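Local coordinates for protein phosphoribulokinase (Rhodobacter sphaeroides, PDB 1A7J) that transfers a phosphate group from ATP to D-ribulose 5-phosphate, making the D-ribulose 1,5-bisphosphate of the Calvin cycle, at residues Q27-E32 with S125-Y130; V231-R236 with Q273-P278. All coordinates share one frame; numbering follows the deposited sequence.

Interaction 1: Q27-E32 with S125-Y130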
ATOM      1  N   GLN A  27       3.649  -9.776  12.870  1.00 46.29           N
ATOM      2  CA  GLN A  27       4.451 -10.966  13.191  1.00 42.11           C
ATOM      3  C   GLN A  27       5.918 -10.626  13.456  1.00 38.18           C
ATOM      4  O   GLN A  27       6.597 -11.317  14.206  1.00 39.82           O
ATOM      5  CB  GLN A  27       4.380 -11.986  12.040  1.00 47.15           C
ATOM      6  CG  GLN A  27       3.227 -12.987  12.118  1.00 62.48           C
ATOM      7  CD  GLN A  27       3.071 -13.830  10.842  1.00 72.23           C
ATOM      8  OE1 GLN A  27       3.693 -14.883  10.689  1.00 78.35           O
ATOM      9  NE2 GLN A  27       2.193 -13.390   9.954  1.00 73.66           N
ATOM     10  N   ILE A  28       6.416  -9.581  12.810  1.00 35.74           N
ATOM     11  CA  ILE A  28       7.810  -9.212  12.957  1.00 31.62           C
ATOM     12  C   ILE A  28       8.020  -8.238  14.116  1.00 34.73           C
ATOM     13  O   ILE A  28       8.933  -8.422  14.913  1.00 33.08           O
ATOM     14  CB  ILE A  28       8.352  -8.623  11.640  1.00 27.96           C
ATOM     15  CG1 ILE A  28       8.288  -9.672  10.543  1.00 23.23           C
ATOM     16  CG2 ILE A  28       9.788  -8.206  11.784  1.00 26.36           C
ATOM     17  CD1 ILE A  28       8.176  -9.044   9.212  1.00 29.32           C
ATOM     18  N   PHE A  29       7.165  -7.228  14.241  1.00 34.92           N
ATOM     19  CA  PHE A  29       7.242  -6.308  15.368  1.00 31.99           C
ATOM     20  C   PHE A  29       7.004  -7.044  16.685  1.00 36.69           C
ATOM     21  O   PHE A  29       7.429  -6.595  17.739  1.00 40.93           O
ATOM     22  CB  PHE A  29       6.201  -5.205  15.238  1.00 21.03           C
ATOM     23  CG  PHE A  29       6.264  -4.457  13.954  1.00 19.81           C
ATOM     24  CD1 PHE A  29       7.462  -4.297  13.288  1.00 20.24           C
ATOM     25  CD2 PHE A  29       5.118  -3.870  13.436  1.00 19.68           C
ATOM     26  CE1 PHE A  29       7.515  -3.552  12.120  1.00 22.15           C
ATOM     27  CE2 PHE A  29       5.153  -3.142  12.285  1.00 22.21           C
ATOM     28  CZ  PHE A  29       6.358  -2.975  11.618  1.00 20.94           C
ATOM     29  N   ARG A  30       6.240  -8.125  16.634  1.00 42.24           N
ATOM     30  CA  ARG A  30       5.991  -8.944  17.815  1.00 48.49           C
ATOM     31  C   ARG A  30       7.202  -9.839  18.066  1.00 51.82           C
ATOM     32  O   ARG A  30       7.688  -9.960  19.194  1.00 57.19           O
ATOM     33  CB  ARG A  30       4.752  -9.800  17.599  1.00 46.92           C
ATOM     34  CG  ARG A  30       4.470 -10.773  18.721  1.00 62.51           C
ATOM     35  CD  ARG A  30       3.800 -12.020  18.180  1.00 72.30           C
ATOM     36  NE  ARG A  30       4.632 -13.202  18.388  1.00 78.96           N
ATOM     37  CZ  ARG A  30       5.220 -13.887  17.413  1.00 84.45           C
ATOM     38  NH1 ARG A  30       4.969 -13.583  16.146  1.00 81.52           N
ATOM     39  NH2 ARG A  30       6.040 -14.894  17.709  1.00 89.66           N
ATOM     40  N   ARG A  31       7.721 -10.401  16.979  1.00 54.03           N
ATOM     41  CA  ARG A  31       8.911 -11.236  16.991  1.00 51.36           C
ATOM     42  C   ARG A  31      10.116 -10.457  17.490  1.00 48.33           C
ATOM     43  O   ARG A  31      11.039 -11.045  18.028  1.00 48.99           O
ATOM     44  CB  ARG A  31       9.182 -11.735  15.575  1.00 59.39           C
ATOM     45  CG  ARG A  31       9.944 -13.034  15.484  1.00 65.18           C
ATOM     46  CD  ARG A  31       9.357 -13.904  14.387  1.00 76.06           C
ATOM     47  NE  ARG A  31       8.030 -14.401  14.749  1.00 90.73           N
ATOM     48  CZ  ARG A  31       7.318 -15.247  14.012  1.00 97.05           C
ATOM     49  NH1 ARG A  31       7.704 -15.537  12.775  1.00  0.00           N
ATOM     50  NH2 ARG A  31       6.175 -15.739  14.478  1.00  0.00           N
ATOM     51  N   GLU A  32      10.140  -9.144  17.264  1.00 44.92           N
ATOM     52  CA  GLU A  32      11.329  -8.357  17.568  1.00 42.92           C
ATOM     53  C   GLU A  32      11.140  -7.315  18.674  1.00 40.03           C
ATOM     54  O   GLU A  32      12.074  -6.590  19.002  1.00 43.97           O
ATOM     55  CB  GLU A  32      11.866  -7.678  16.298  1.00 48.22           C
ATOM     56  CG  GLU A  32      11.849  -8.540  15.020  1.00 57.37           C
ATOM     57  CD  GLU A  32      12.833  -9.722  15.024  1.00 60.98           C
ATOM     58  OE1 GLU A  32      14.047  -9.510  15.229  1.00 59.51           O
ATOM     59  OE2 GLU A  32      12.403 -10.861  14.722  1.00 59.25           O
ATOM     60  N   SER A 125       6.779   4.776  20.921  1.00 53.11           N
ATOM     61  CA  SER A 125       6.826   4.003  19.681  1.00 43.57           C
ATOM     62  C   SER A 125       8.225   3.915  19.064  1.00 39.89           C
ATOM     63  O   SER A 125       8.988   4.877  19.072  1.00 40.78           O
ATOM     64  CB  SER A 125       5.848   4.595  18.662  1.00 42.17           C
ATOM     65  OG  SER A 125       4.570   4.771  19.245  1.00 37.56           O
ATOM     66  N   HIS A 126       8.560   2.725  18.577  1.00 38.64           N
ATOM     67  CA  HIS A 126       9.837   2.452  17.929  1.00 36.63           C
ATOM     68  C   HIS A 126       9.796   2.889  16.459  1.00 30.55           C
ATOM     69  O   HIS A 126      10.825   3.226  15.877  1.00 31.13           O
ATOM     70  CB  HIS A 126      10.152   0.932  18.011  1.00 49.17           C
ATOM     71  CG  HIS A 126      10.890   0.499  19.267  1.00 55.17           C
ATOM     72  ND1 HIS A 126      10.244  -0.101  20.345  1.00 59.37           N
ATOM     73  CD2 HIS A 126      12.186   0.680  19.659  1.00 55.16           C
ATOM     74  CE1 HIS A 126      11.105  -0.238  21.354  1.00 61.66           C
ATOM     75  NE2 HIS A 126      12.292   0.228  20.966  1.00 56.69           N
ATOM     76  N   LEU A 127       8.631   2.735  15.834  1.00 26.18           N
ATOM     77  CA  LEU A 127       8.421   3.181  14.461  1.00 26.52           C
ATOM     78  C   LEU A 127       6.959   3.404  14.151  1.00 28.19           C
ATOM     79  O   LEU A 127       6.079   2.965  14.895  1.00 23.32           O
ATOM     80  CB  LEU A 127       8.986   2.178  13.472  1.00 26.28           C
ATOM     81  CG  LEU A 127       8.557   0.733  13.664  1.00 32.30           C
ATOM     82  CD1 LEU A 127       7.375   0.392  12.776  1.00 34.49           C
ATOM     83  CD2 LEU A 127       9.741  -0.150  13.339  1.00 33.41           C
ATOM     84  N   LEU A 128       6.707   4.197  13.118  1.00 30.77           N
ATOM     85  CA  LEU A 128       5.368   4.309  12.553  1.00 35.58           C
ATOM     86  C   LEU A 128       5.308   3.367  11.363  1.00 35.33           C
ATOM     87  O   LEU A 128       6.337   3.039  10.785  1.00 36.06           O
ATOM     88  CB  LEU A 128       5.083   5.763  12.113  1.00 38.56           C
ATOM     89  CG  LEU A 128       3.978   6.160  11.110  1.00 35.98           C
ATOM     90  CD1 LEU A 128       2.592   5.781  11.613  1.00 37.95           C
ATOM     91  CD2 LEU A 128       4.038   7.649  10.873  1.00 31.49           C
ATOM     92  N   PHE A 129       4.117   2.839  11.101  1.00 33.27           N
ATOM     93  CA  PHE A 129       3.878   1.961   9.969  1.00 25.96           C
ATOM     94  C   PHE A 129       2.704   2.490   9.177  1.00 26.10           C
ATOM     95  O   PHE A 129       1.634   2.687   9.728  1.00 33.73           O
ATOM     96  CB  PHE A 129       3.541   0.563  10.458  1.00 28.23           C
ATOM     97  CG  PHE A 129       3.249  -0.413   9.356  1.00 27.88           C
ATOM     98  CD1 PHE A 129       4.264  -0.815   8.489  1.00 31.30           C
ATOM     99  CD2 PHE A 129       1.983  -0.978   9.226  1.00 25.01           C
ATOM    100  CE1 PHE A 129       4.030  -1.773   7.507  1.00 34.18           C
ATOM    101  CE2 PHE A 129       1.735  -1.933   8.253  1.00 26.08           C
ATOM    102  CZ  PHE A 129       2.760  -2.335   7.389  1.00 22.00           C
ATOM    103  N   TYR A 130       2.880   2.636   7.872  1.00 17.63           N
ATOM    104  CA  TYR A 130       1.801   3.077   6.996  1.00 15.34           C
ATOM    105  C   TYR A 130       1.522   1.987   5.946  1.00 19.80           C
ATOM    106  O   TYR A 130       2.456   1.386   5.415  1.00 20.52           O
ATOM    107  CB  TYR A 130       2.222   4.377   6.308  1.00 12.49           C
ATOM    108  CG  TYR A 130       1.286   4.840   5.233  1.00 15.28           C
ATOM    109  CD1 TYR A 130       1.403   4.368   3.930  1.00 18.45           C
ATOM    110  CD2 TYR A 130       0.256   5.728   5.518  1.00 23.65           C
ATOM    111  CE1 TYR A 130       0.520   4.754   2.942  1.00 16.06           C
ATOM    112  CE2 TYR A 130      -0.649   6.132   4.530  1.00 21.00           C
ATOM    113  CZ  TYR A 130      -0.502   5.638   3.249  1.00 22.53           C
ATOM    114  OH  TYR A 130      -1.356   6.051   2.251  1.00 32.14           O
TER
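Phe29 meets Leu127 and Phe129 where a helix packs on the central sheet of a P-loop kinase fold. Helix 21-32 follows the predicted ATP-binding loop, residues 12-20. Strand 127-132 lies between strands 36-40 and 7-11, all running parallel. The segments 27-32 and 125-130 bury 125 Å² between them. All three touching residues are buried, and the helix gives just one of them.

The aromatic part is a T-shaped (edge-to-face) pair. The edge of Phe29 is turned toward the face of Phe129, with the ring centroids 6.0 Å apart and the planes at 78°. The nearest atoms are Phe29 CZ and Phe129 CD1, at 4.3 Å. CG of Phe29 lies opposite its own carbonyl carbon and beside the backbone N (chi1 -55°). Its CB is directed toward the strand, and the CZ end of the ring makes the contacts. Phe129 also meets the ring of Phe25, one turn earlier on the same helix.

The other part sets an aliphatic side chain against an aromatic one: Leu127 and Phe29 meet at a slant. A single methyl, CD1, does the touching on the leucine side. CG of Leu127 sits between its backbone N and carbonyl carbon (chi1 51°), a crowded arrangement. Leu128, between the two strand partners, points away from the helix and packs on Phe84 and Tyr87 of helix 77-90. Val34 and Ala36 also touch Phe29, as does Ile280 of helix 268-284.

The methyl CD1 of Leu127 lies 3.7 Å from Phe29 CZ and 4.0 Å from Phe29 CE1, obliquely to the ring.

Interaction 2: V231-R236 with Q273-P278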
ATOM      1  N   VAL A 231       5.442 -13.921  -7.245  1.00  7.68           N
ATOM      2  CA  VAL A 231       5.792 -12.589  -6.792  1.00  5.52           C
ATOM      3  C   VAL A 231       7.233 -12.322  -7.154  1.00  7.21           C
ATOM      4  O   VAL A 231       8.101 -13.160  -6.930  1.00 11.51           O
ATOM      5  CB  VAL A 231       5.622 -12.444  -5.266  1.00  3.70           C
ATOM      6  CG1 VAL A 231       5.902 -11.036  -4.852  1.00  2.43           C
ATOM      7  CG2 VAL A 231       4.217 -12.815  -4.853  1.00  7.48           C
ATOM      8  N   VAL A 232       7.441 -11.230  -7.869  1.00 10.28           N
ATOM      9  CA  VAL A 232       8.774 -10.740  -8.186  1.00 10.81           C
ATOM     10  C   VAL A 232       9.174  -9.798  -7.066  1.00 12.28           C
ATOM     11  O   VAL A 232       8.451  -8.849  -6.780  1.00 17.21           O
ATOM     12  CB  VAL A 232       8.758  -9.921  -9.487  1.00  5.23           C
ATOM     13  CG1 VAL A 232      10.128  -9.564  -9.889  1.00  2.00           C
ATOM     14  CG2 VAL A 232       8.055 -10.705 -10.592  1.00  5.57           C
ATOM     15  N   ILE A 233      10.308 -10.047  -6.420  1.00  9.92           N
ATOM     16  CA  ILE A 233      10.772  -9.136  -5.388  1.00  3.95           C
ATOM     17  C   ILE A 233      12.029  -8.480  -5.894  1.00  7.13           C
ATOM     18  O   ILE A 233      13.033  -9.142  -6.058  1.00  8.56           O
ATOM     19  CB  ILE A 233      11.070  -9.866  -4.092  1.00  2.00           C
ATOM     20  CG1 ILE A 233       9.909 -10.776  -3.736  1.00  2.00           C
ATOM     21  CG2 ILE A 233      11.243  -8.871  -2.980  1.00  9.39           C
ATOM     22  CD1 ILE A 233      10.302 -11.890  -2.806  1.00  2.62           C
ATOM     23  N   ARG A 234      11.908  -7.240  -6.350  1.00  8.77           N
ATOM     24  CA  ARG A 234      13.061  -6.497  -6.826  1.00 10.85           C
ATOM     25  C   ARG A 234      13.594  -5.500  -5.802  1.00 11.28           C
ATOM     26  O   ARG A 234      12.835  -4.665  -5.310  1.00  8.12           O
ATOM     27  CB  ARG A 234      12.720  -5.759  -8.103  1.00  7.62           C
ATOM     28  CG  ARG A 234      13.956  -5.460  -8.897  1.00 22.05           C
ATOM     29  CD  ARG A 234      13.774  -4.362  -9.883  1.00 18.65           C
ATOM     30  NE  ARG A 234      13.411  -3.146  -9.203  1.00 17.99           N
ATOM     31  CZ  ARG A 234      13.965  -1.973  -9.423  1.00 16.63           C
ATOM     32  NH1 ARG A 234      14.799  -1.785 -10.440  1.00 23.31           N
ATOM     33  NH2 ARG A 234      13.617  -0.969  -8.646  1.00 19.58           N
ATOM     34  N   PHE A 235      14.900  -5.581  -5.527  1.00  9.35           N
ATOM     35  CA  PHE A 235      15.600  -4.626  -4.671  1.00  7.01           C
ATOM     36  C   PHE A 235      16.207  -3.477  -5.473  1.00 10.46           C
ATOM     37  O   PHE A 235      17.118  -3.685  -6.272  1.00 12.18           O
ATOM     38  CB  PHE A 235      16.714  -5.309  -3.879  1.00  2.00           C
ATOM     39  CG  PHE A 235      16.244  -6.428  -3.001  1.00 12.20           C
ATOM     40  CD1 PHE A 235      15.691  -7.583  -3.554  1.00 14.16           C
ATOM     41  CD2 PHE A 235      16.322  -6.327  -1.619  1.00 17.71           C
ATOM     42  CE1 PHE A 235      15.220  -8.611  -2.744  1.00  8.48           C
ATOM     43  CE2 PHE A 235      15.844  -7.356  -0.801  1.00 14.60           C
ATOM     44  CZ  PHE A 235      15.291  -8.488  -1.370  1.00 10.45           C
ATOM     45  N   ARG A 236      15.796  -2.251  -5.150  1.00 17.89           N
ATOM     46  CA  ARG A 236      16.421  -1.019  -5.668  1.00 23.55           C
ATOM     47  C   ARG A 236      17.940  -1.162  -5.676  1.00 23.29           C
ATOM     48  O   ARG A 236      18.594  -0.860  -6.672  1.00 31.29           O
ATOM     49  CB  ARG A 236      16.043   0.187  -4.783  1.00 33.60           C
ATOM     50  CG  ARG A 236      15.863   1.531  -5.513  1.00 43.95           C
ATOM     51  CD  ARG A 236      16.392   2.775  -4.720  1.00 60.49           C
ATOM     52  NE  ARG A 236      15.804   3.006  -3.382  1.00 67.82           N
ATOM     53  CZ  ARG A 236      15.078   4.076  -3.033  1.00 71.89           C
ATOM     54  NH1 ARG A 236      14.496   4.829  -3.962  1.00 71.59           N
ATOM     55  NH2 ARG A 236      14.833   4.331  -1.749  1.00 65.32           N
ATOM     56  N   GLN A 273       9.070 -12.158   5.771  1.00 16.38           N
ATOM     57  CA  GLN A 273       9.776 -12.374   7.024  1.00 16.42           C
ATOM     58  C   GLN A 273      11.261 -12.489   6.832  1.00 17.65           C
ATOM     59  O   GLN A 273      11.996 -11.681   7.378  1.00 21.70           O
ATOM     60  CB  GLN A 273       9.260 -13.604   7.737  1.00 25.14           C
ATOM     61  CG  GLN A 273       8.017 -13.304   8.514  1.00 42.79           C
ATOM     62  CD  GLN A 273       7.459 -14.522   9.172  1.00 52.19           C
ATOM     63  OE1 GLN A 273       8.183 -15.260   9.847  1.00 62.11           O
ATOM     64  NE2 GLN A 273       6.170 -14.768   8.966  1.00 61.54           N
ATOM     65  N   LEU A 274      11.708 -13.383   5.954  1.00 12.31           N
ATOM     66  CA  LEU A 274      13.135 -13.562   5.771  1.00  6.96           C
ATOM     67  C   LEU A 274      13.777 -12.281   5.315  1.00  7.73           C
ATOM     68  O   LEU A 274      14.957 -12.066   5.549  1.00 18.24           O
ATOM     69  CB  LEU A 274      13.440 -14.615   4.732  1.00  8.23           C
ATOM     70  CG  LEU A 274      13.059 -16.047   5.025  1.00  8.50           C
ATOM     71  CD1 LEU A 274      13.594 -16.892   3.893  1.00  9.46           C
ATOM     72  CD2 LEU A 274      13.636 -16.472   6.347  1.00  7.33           C
ATOM     73  N   ILE A 275      13.076 -11.508   4.507  1.00 13.61           N
ATOM     74  CA  ILE A 275      13.722 -10.357   3.905  1.00 14.23           C
ATOM     75  C   ILE A 275      13.675  -9.166   4.842  1.00 14.99           C
ATOM     76  O   ILE A 275      14.721  -8.653   5.209  1.00 25.72           O
ATOM     77  CB  ILE A 275      13.099 -10.029   2.525  1.00 14.04           C
ATOM     78  CG1 ILE A 275      13.564 -11.080   1.532  1.00  4.33           C
ATOM     79  CG2 ILE A 275      13.488  -8.628   2.037  1.00  5.47           C
ATOM     80  CD1 ILE A 275      12.844 -11.016   0.298  1.00 16.66           C
ATOM     81  N   LEU A 276      12.524  -8.946   5.465  1.00 11.71           N
ATOM     82  CA  LEU A 276      12.237  -7.703   6.169  1.00 11.88           C
ATOM     83  C   LEU A 276      12.624  -7.736   7.636  1.00 19.96           C
ATOM     84  O   LEU A 276      12.641  -6.708   8.320  1.00 23.04           O
ATOM     85  CB  LEU A 276      10.755  -7.404   6.094  1.00  9.51           C
ATOM     86  CG  LEU A 276      10.111  -6.527   5.026  1.00 11.81           C
ATOM     87  CD1 LEU A 276      11.013  -6.160   3.876  1.00  6.08           C
ATOM     88  CD2 LEU A 276       8.894  -7.283   4.557  1.00 10.97           C
ATOM     89  N   THR A 277      12.717  -8.931   8.185  1.00 25.94           N
ATOM     90  CA  THR A 277      13.023  -9.044   9.590  1.00 24.85           C
ATOM     91  C   THR A 277      14.292  -8.270   9.992  1.00 27.49           C
ATOM     92  O   THR A 277      14.202  -7.379  10.837  1.00 32.15           O
ATOM     93  CB  THR A 277      13.087 -10.510   9.990  1.00 17.80           C
ATOM     94  OG1 THR A 277      11.759 -11.038  10.019  1.00 23.12           O
ATOM     95  CG2 THR A 277      13.744 -10.669  11.338  1.00 25.31           C
ATOM     96  N   PRO A 278      15.422  -8.434   9.240  1.00 25.17           N
ATOM     97  CA  PRO A 278      16.667  -7.671   9.440  1.00 22.56           C
ATOM     98  C   PRO A 278      16.763  -6.187   9.030  1.00 24.02           C
ATOM     99  O   PRO A 278      17.669  -5.472   9.474  1.00 24.16           O
ATOM    100  CB  PRO A 278      17.708  -8.505   8.692  1.00 21.46           C
ATOM    101  CG  PRO A 278      16.957  -9.246   7.697  1.00 17.27           C
ATOM    102  CD  PRO A 278      15.687  -9.627   8.420  1.00 23.00           C
TER
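This is a buried, wholly apolar helix-on-sheet contact, in which Ile275 meets Ile233 and Phe235. It lies in the antiparallel part of the mixed sheet, away from the annotated sites. Strand 229-235 supplies Ile233 and Phe235, two residues apart and both directed at the helix. Helix 268-284 supplies Ile275, whose CD1 touches both strand residues and whose CG2 touches Phe235.

The first contact is methyl to methyl. Ile233 and Ile275 reach toward each other tip to tip, and their CD1 atoms stand 4.1 Å apart.

The second is aliphatic against aromatic. CG2 of Ile275 lies 3.9 Å from Phe235 CZ and obliquely to the ring. Phe235 CE2 is equally near to that methyl. Ile275 CD1 also comes within 3.9 Å of Phe235 CZ, so one methyl is shared between the two strand residues. On Ile275, CG1 stands opposite the carbonyl carbon (chi1 -73°) and CG2 opposite the backbone N. This splits the branches and lets both methyls face the strand. Replacing Ile275 with alanine would probably open a gap beside the CZ end of Phe235 and cost Ile233 CD1 its methyl partner.

The helix has a polar detail of its own. Gln273 O accepts from Thr277 N at 3.0 Å and from Thr277 OG1 at 2.7 Å. The hydroxyl lies above the carbonyl plane. The helix kinks just after this turn, at Pro278, whose N makes no bond to the turn before.

Leu246 of helix 243-249 also touches Ile275. Ile204 of the adjoining strand 204-210 packs on both Ile233 and Phe235. On the other side, strand 260-264 pairs with strand 229-235, through Ile261 and Val263.

Interactions 1 and 2 are both buried core contacts between a helix and the same mixed sheet, with centres 16 Å apart. Interaction 1 belongs to the parallel part, near the predicted ATP-binding loop. Interaction 2 belongs to the antiparallel part, away from the annotated sites. Each turns on one helix residue against two strand residues. The chemistry differs: 27-32 with 125-130 includes a ring pair, whereas 231-236 with 273-278 has isoleucine methyls meeting one another and a single ring. Their two helices also touch each other. There the meeting is more polar, with Gln27 OE1 3.0 Å from Gln273 NE2, and Ile28 and Glu32 packed on Thr277.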